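Local coordinates for Serine/threonine-protein kinase pknE (Mycobacterium tuberculosis, PDB 2H34) that transfers phosphate from ATP to serine and threonine residues of proteins, as the cytoplasmic catalytic domain of a membrane-bound kinase, at residues R135-L147 against N164-V176. Residues are numbered along the deposited sequence; the frame is centred on the assembly and turned at random.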
loop_
_atom_site.group_PDB
_atom_site.type_symbol
_atom_site.label_atom_id
_atom_site.label_comp_id
_atom_site.label_asym_id
_atom_site.label_seq_id
_atom_site.Cartn_x
_atom_site.Cartn_y
_atom_site.Cartn_z
ATOM N N ARG A 135 -3.329 -16.635 5.724
ATOM C CA ARG A 135 -2.599 -16.021 4.638
ATOM C C ARG A 135 -2.900 -14.523 4.576
ATOM O O ARG A 135 -1.988 -13.696 4.478
ATOM C CB ARG A 135 -2.981 -16.710 3.342
ATOM C CG ARG A 135 -2.040 -16.466 2.218
ATOM C CD ARG A 135 -1.982 -17.686 1.340
ATOM N NE ARG A 135 -1.416 -17.386 0.029
ATOM C CZ ARG A 135 -2.124 -17.353 -1.094
ATOM N NH1 ARG A 135 -3.429 -17.592 -1.066
ATOM N NH2 ARG A 135 -1.523 -17.091 -2.246
ATOM N N ALA A 136 -4.182 -14.177 4.656
ATOM C CA ALA A 136 -4.602 -12.785 4.654
ATOM C C ALA A 136 -3.868 -12.040 5.746
ATOM O O ALA A 136 -3.272 -10.992 5.508
ATOM C CB ALA A 136 -6.073 -12.696 4.868
ATOM N N VAL A 137 -3.891 -12.621 6.941
ATOM C CA VAL A 137 -3.248 -12.032 8.105
ATOM C C VAL A 137 -1.757 -11.876 7.830
ATOM O O VAL A 137 -1.218 -10.773 7.952
ATOM C CB VAL A 137 -3.514 -12.849 9.410
ATOM C CG1 VAL A 137 -2.814 -12.205 10.613
ATOM C CG2 VAL A 137 -5.012 -12.946 9.690
ATOM N N ALA A 138 -1.105 -12.956 7.413
ATOM C CA ALA A 138 0.320 -12.887 7.107
ATOM C C ALA A 138 0.618 -11.698 6.198
ATOM O O ALA A 138 1.525 -10.916 6.468
ATOM C CB ALA A 138 0.800 -14.168 6.484
ATOM N N ILE A 139 -0.168 -11.533 5.139
ATOM C CA ILE A 139 0.035 -10.405 4.236
ATOM C C ILE A 139 -0.221 -9.069 4.940
ATOM O O ILE A 139 0.636 -8.190 4.916
ATOM C CB ILE A 139 -0.732 -10.578 2.902
ATOM C CG1 ILE A 139 -0.095 -11.742 2.129
ATOM C CG2 ILE A 139 -0.673 -9.302 2.065
ATOM C CD1 ILE A 139 -1.036 -12.517 1.268
ATOM N N VAL A 140 -1.355 -8.929 5.617
ATOM C CA VAL A 140 -1.636 -7.676 6.336
ATOM C C VAL A 140 -0.520 -7.308 7.321
ATOM O O VAL A 140 -0.126 -6.148 7.413
ATOM C CB VAL A 140 -3.006 -7.719 7.032
ATOM C CG1 VAL A 140 -3.193 -6.534 7.943
ATOM C CG2 VAL A 140 -4.106 -7.725 5.980
ATOM N N ARG A 141 0.014 -8.308 8.015
ATOM C CA ARG A 141 1.055 -8.076 9.020
ATOM C C ARG A 141 2.275 -7.380 8.434
ATOM O O ARG A 141 2.725 -6.376 8.969
ATOM C CB ARG A 141 1.444 -9.375 9.747
ATOM C CG ARG A 141 2.251 -9.134 11.021
ATOM C CD ARG A 141 2.798 -10.398 11.641
ATOM N NE ARG A 141 1.735 -11.377 11.883
ATOM C CZ ARG A 141 1.725 -12.619 11.390
ATOM N NH1 ARG A 141 2.736 -13.055 10.637
ATOM N NH2 ARG A 141 0.705 -13.436 11.655
ATOM N N GLN A 142 2.769 -7.901 7.315
ATOM C CA GLN A 142 3.934 -7.346 6.624
ATOM C C GLN A 142 3.735 -5.937 6.079
ATOM O O GLN A 142 4.650 -5.133 6.149
ATOM C CB GLN A 142 4.365 -8.237 5.467
ATOM C CG GLN A 142 4.733 -9.634 5.832
ATOM C CD GLN A 142 4.867 -10.504 4.607
ATOM O OE1 GLN A 142 3.948 -11.247 4.269
ATOM N NE2 GLN A 142 6.003 -10.408 3.918
ATOM N N ILE A 143 2.573 -5.640 5.496
ATOM C CA ILE A 143 2.331 -4.304 4.974
ATOM C C ILE A 143 2.130 -3.300 6.105
ATOM O O ILE A 143 2.637 -2.179 6.032
ATOM C CB ILE A 143 1.142 -4.261 3.984
ATOM C CG1 ILE A 143 1.543 -4.873 2.657
ATOM C CG2 ILE A 143 0.694 -2.836 3.710
ATOM C CD1 ILE A 143 1.163 -6.277 2.575
ATOM N N GLY A 144 1.401 -3.697 7.146
ATOM C CA GLY A 144 1.181 -2.816 8.300
ATOM C C GLY A 144 2.514 -2.415 8.903
ATOM O O GLY A 144 2.718 -1.272 9.344
ATOM N N SER A 145 3.431 -3.373 8.870
ATOM C CA SER A 145 4.791 -3.170 9.319
ATOM C C SER A 145 5.470 -2.088 8.481
ATOM O O SER A 145 6.028 -1.141 9.032
ATOM C CB SER A 145 5.558 -4.499 9.274
ATOM O OG SER A 145 6.886 -4.340 9.691
ATOM N N ALA A 146 5.377 -2.198 7.157
ATOM C CA ALA A 146 5.918 -1.178 6.265
ATOM C C ALA A 146 5.282 0.186 6.543
ATOM O O ALA A 146 5.968 1.203 6.634
ATOM C CB ALA A 146 5.709 -1.580 4.834
ATOM N N LEU A 147 3.962 0.197 6.689
ATOM C CA LEU A 147 3.247 1.419 6.957
ATOM C C LEU A 147 3.711 2.065 8.255
ATOM O O LEU A 147 4.000 3.266 8.264
ATOM C CB LEU A 147 1.751 1.153 7.009
ATOM C CG LEU A 147 1.034 0.762 5.719
ATOM C CD1 LEU A 147 -0.422 0.434 6.015
ATOM C CD2 LEU A 147 1.141 1.876 4.699
ATOM N N ASN A 164 -1.110 -1.780 -4.404
ATOM C CA ASN A 164 0.157 -1.272 -3.867
ATOM C C ASN A 164 0.856 -2.339 -3.053
ATOM O O ASN A 164 1.822 -2.059 -2.324
ATOM C CB ASN A 164 -0.085 -0.082 -2.935
ATOM C CG ASN A 164 -0.664 1.118 -3.642
ATOM O OD1 ASN A 164 -1.612 1.744 -3.143
ATOM N ND2 ASN A 164 -0.103 1.459 -4.806
ATOM N N ILE A 165 0.329 -3.556 -3.148
ATOM C CA ILE A 165 0.806 -4.683 -2.368
ATOM C C ILE A 165 1.296 -5.758 -3.340
ATOM O O ILE A 165 0.542 -6.246 -4.185
ATOM C CB ILE A 165 -0.301 -5.220 -1.434
ATOM C CG1 ILE A 165 -0.703 -4.148 -0.429
ATOM C CG2 ILE A 165 0.161 -6.458 -0.696
ATOM C CD1 ILE A 165 -1.962 -4.465 0.364
ATOM N N LEU A 166 2.571 -6.104 -3.213
ATOM C CA LEU A 166 3.242 -6.994 -4.135
ATOM C C LEU A 166 3.675 -8.242 -3.402
ATOM O O LEU A 166 4.483 -8.170 -2.476
ATOM C CB LEU A 166 4.462 -6.292 -4.732
ATOM C CG LEU A 166 5.218 -6.971 -5.886
ATOM C CD1 LEU A 166 4.348 -7.091 -7.138
ATOM C CD2 LEU A 166 6.512 -6.216 -6.187
ATOM N N VAL A 167 3.148 -9.385 -3.817
ATOM C CA VAL A 167 3.395 -10.629 -3.103
ATOM C C VAL A 167 4.439 -11.461 -3.856
ATOM O O VAL A 167 4.247 -11.815 -5.014
ATOM C CB VAL A 167 2.076 -11.388 -2.864
ATOM C CG1 VAL A 167 2.301 -12.678 -2.141
ATOM C CG2 VAL A 167 1.165 -10.533 -2.046
ATOM N N SER A 168 5.553 -11.741 -3.191
ATOM C CA SER A 168 6.661 -12.441 -3.815
ATOM C C SER A 168 6.644 -13.921 -3.476
ATOM O O SER A 168 5.632 -14.451 -3.031
ATOM C CB SER A 168 7.987 -11.826 -3.382
ATOM O OG SER A 168 8.033 -10.464 -3.739
ATOM N N ALA A 169 7.786 -14.565 -3.694
ATOM C CA ALA A 169 8.012 -15.982 -3.422
ATOM C C ALA A 169 7.098 -16.639 -2.375
ATOM O O ALA A 169 6.076 -17.221 -2.750
ATOM C CB ALA A 169 9.479 -16.219 -3.094
ATOM N N ASP A 170 7.465 -16.575 -1.090
ATOM C CA ASP A 170 6.716 -17.289 -0.048
ATOM C C ASP A 170 5.791 -16.333 0.659
ATOM O O ASP A 170 5.906 -16.115 1.868
ATOM C CB ASP A 170 7.637 -17.981 0.964
ATOM C CG ASP A 170 8.005 -19.405 0.550
ATOM O OD1 ASP A 170 8.547 -19.603 -0.573
ATOM O OD2 ASP A 170 7.772 -20.343 1.357
ATOM N N ASP A 171 4.868 -15.749 -0.103
ATOM C CA ASP A 171 3.920 -14.781 0.439
ATOM C C ASP A 171 4.643 -13.591 1.049
ATOM O O ASP A 171 4.165 -12.993 1.997
ATOM C CB ASP A 171 3.039 -15.432 1.512
ATOM C CG ASP A 171 1.803 -16.092 0.946
ATOM O OD1 ASP A 171 1.652 -16.154 -0.292
ATOM O OD2 ASP A 171 0.971 -16.543 1.756
ATOM N N PHE A 172 5.811 -13.260 0.529
ATOM C CA PHE A 172 6.530 -12.121 1.044
ATOM C C PHE A 172 6.000 -10.874 0.374
ATOM O O PHE A 172 6.019 -10.770 -0.848
ATOM C CB PHE A 172 8.012 -12.253 0.788
ATOM C CG PHE A 172 8.824 -11.319 1.591
ATOM C CD1 PHE A 172 9.403 -11.732 2.765
ATOM C CD2 PHE A 172 8.989 -10.004 1.191
ATOM C CE1 PHE A 172 10.149 -10.870 3.525
ATOM C CE2 PHE A 172 9.724 -9.127 1.954
ATOM C CZ PHE A 172 10.309 -9.567 3.125
ATOM N N ALA A 173 5.537 -9.921 1.171
ATOM C CA ALA A 173 4.860 -8.761 0.622
ATOM C C ALA A 173 5.587 -7.455 0.869
ATOM O O ALA A 173 6.028 -7.189 1.972
ATOM C CB ALA A 173 3.445 -8.681 1.155
ATOM N N TYR A 174 5.677 -6.640 -0.177
ATOM C CA TYR A 174 6.217 -5.296 -0.085
ATOM C C TYR A 174 5.145 -4.258 -0.296
ATOM O O TYR A 174 4.262 -4.424 -1.135
ATOM C CB TYR A 174 7.233 -5.062 -1.181
ATOM C CG TYR A 174 8.475 -5.856 -1.058
ATOM C CD1 TYR A 174 9.518 -5.402 -0.283
ATOM C CD2 TYR A 174 8.623 -7.058 -1.747
ATOM C CE1 TYR A 174 10.686 -6.139 -0.176
ATOM C CE2 TYR A 174 9.780 -7.788 -1.654
ATOM C CZ TYR A 174 10.801 -7.320 -0.869
ATOM O OH TYR A 174 11.947 -8.033 -0.746
ATOM N N LEU A 175 5.257 -3.160 0.435
ATOM C CA LEU A 175 4.456 -1.982 0.152
ATOM C C LEU A 175 5.182 -1.172 -0.916
ATOM O O LEU A 175 6.302 -0.708 -0.682
ATOM C CB LEU A 175 4.253 -1.143 1.424
ATOM C CG LEU A 175 3.532 0.190 1.217
ATOM C CD1 LEU A 175 2.022 -0.011 1.101
ATOM C CD2 LEU A 175 3.862 1.180 2.321
ATOM N N VAL A 176 4.553 -1.028 -2.085
ATOM C CA VAL A 176 5.095 -0.195 -3.175
ATOM C C VAL A 176 4.215 1.027 -3.445
ATOM O O VAL A 176 3.002 0.974 -3.257
ATOM C CB VAL A 176 5.284 -0.986 -4.496
ATOM C CG1 VAL A 176 6.457 -1.915 -4.396
ATOM C CG2 VAL A 176 4.036 -1.771 -4.850
#
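Asp171, in the tight turn between strands 165-167 and 173-175, meets Arg135 at one end of the contact. Its carboxylate lies at the edge of the guanidinium, the two planes only 19° apart, and forms a salt bridge through NE. Both bonds are weak: Arg135 NE to Asp171 OD1 is fairly straight at 3.3 Å, whereas NE to OD2, at 3.1 Å, is bent to 126°. The arginine terminus is also held by Gln128, which accepts a hydrogen bond from NH1.

Leu175 anchors the other end. Its CB rests on Ala146 CB at 3.7 Å, while CD2 packs against Leu147 CD2, and CD1 lies farther off, near Ile143 CG2. With CG2 anti to the backbone N and CG1 beside it, the two branches of Ile143 part, and CD1 reaches Ile165 CG2 (3.4 Å) and Ala173 CB (3.6 Å). One isoleucine thereby spans both strands. Midway, the end of the Gln142 side chain, one of the larger buried surfaces, lies beside the backbone of Asp171 and Ala173 and over one face of the Phe172 ring.

The helix axis passes strand 173-175 at 7.5 Å and 33°, but strand 165-167 at 10.2 Å, so the former is the nearer support. This is the β-hairpin of the kinase C-lobe that follows the catalytic loop and leads into the DFG motif (β7-β8 in kinase nomenclature), packed on helix αE (133-152), with Leu147 about 7 Å, side chain to side chain, from the predicted proton acceptor Asp159. Around it, helix 121-128 adds Met124 beside Ile139 and Val167, strand 119-120 pairs with strand 165-167, and helix 217-230 packs against Ala136 and Val140 of the helix.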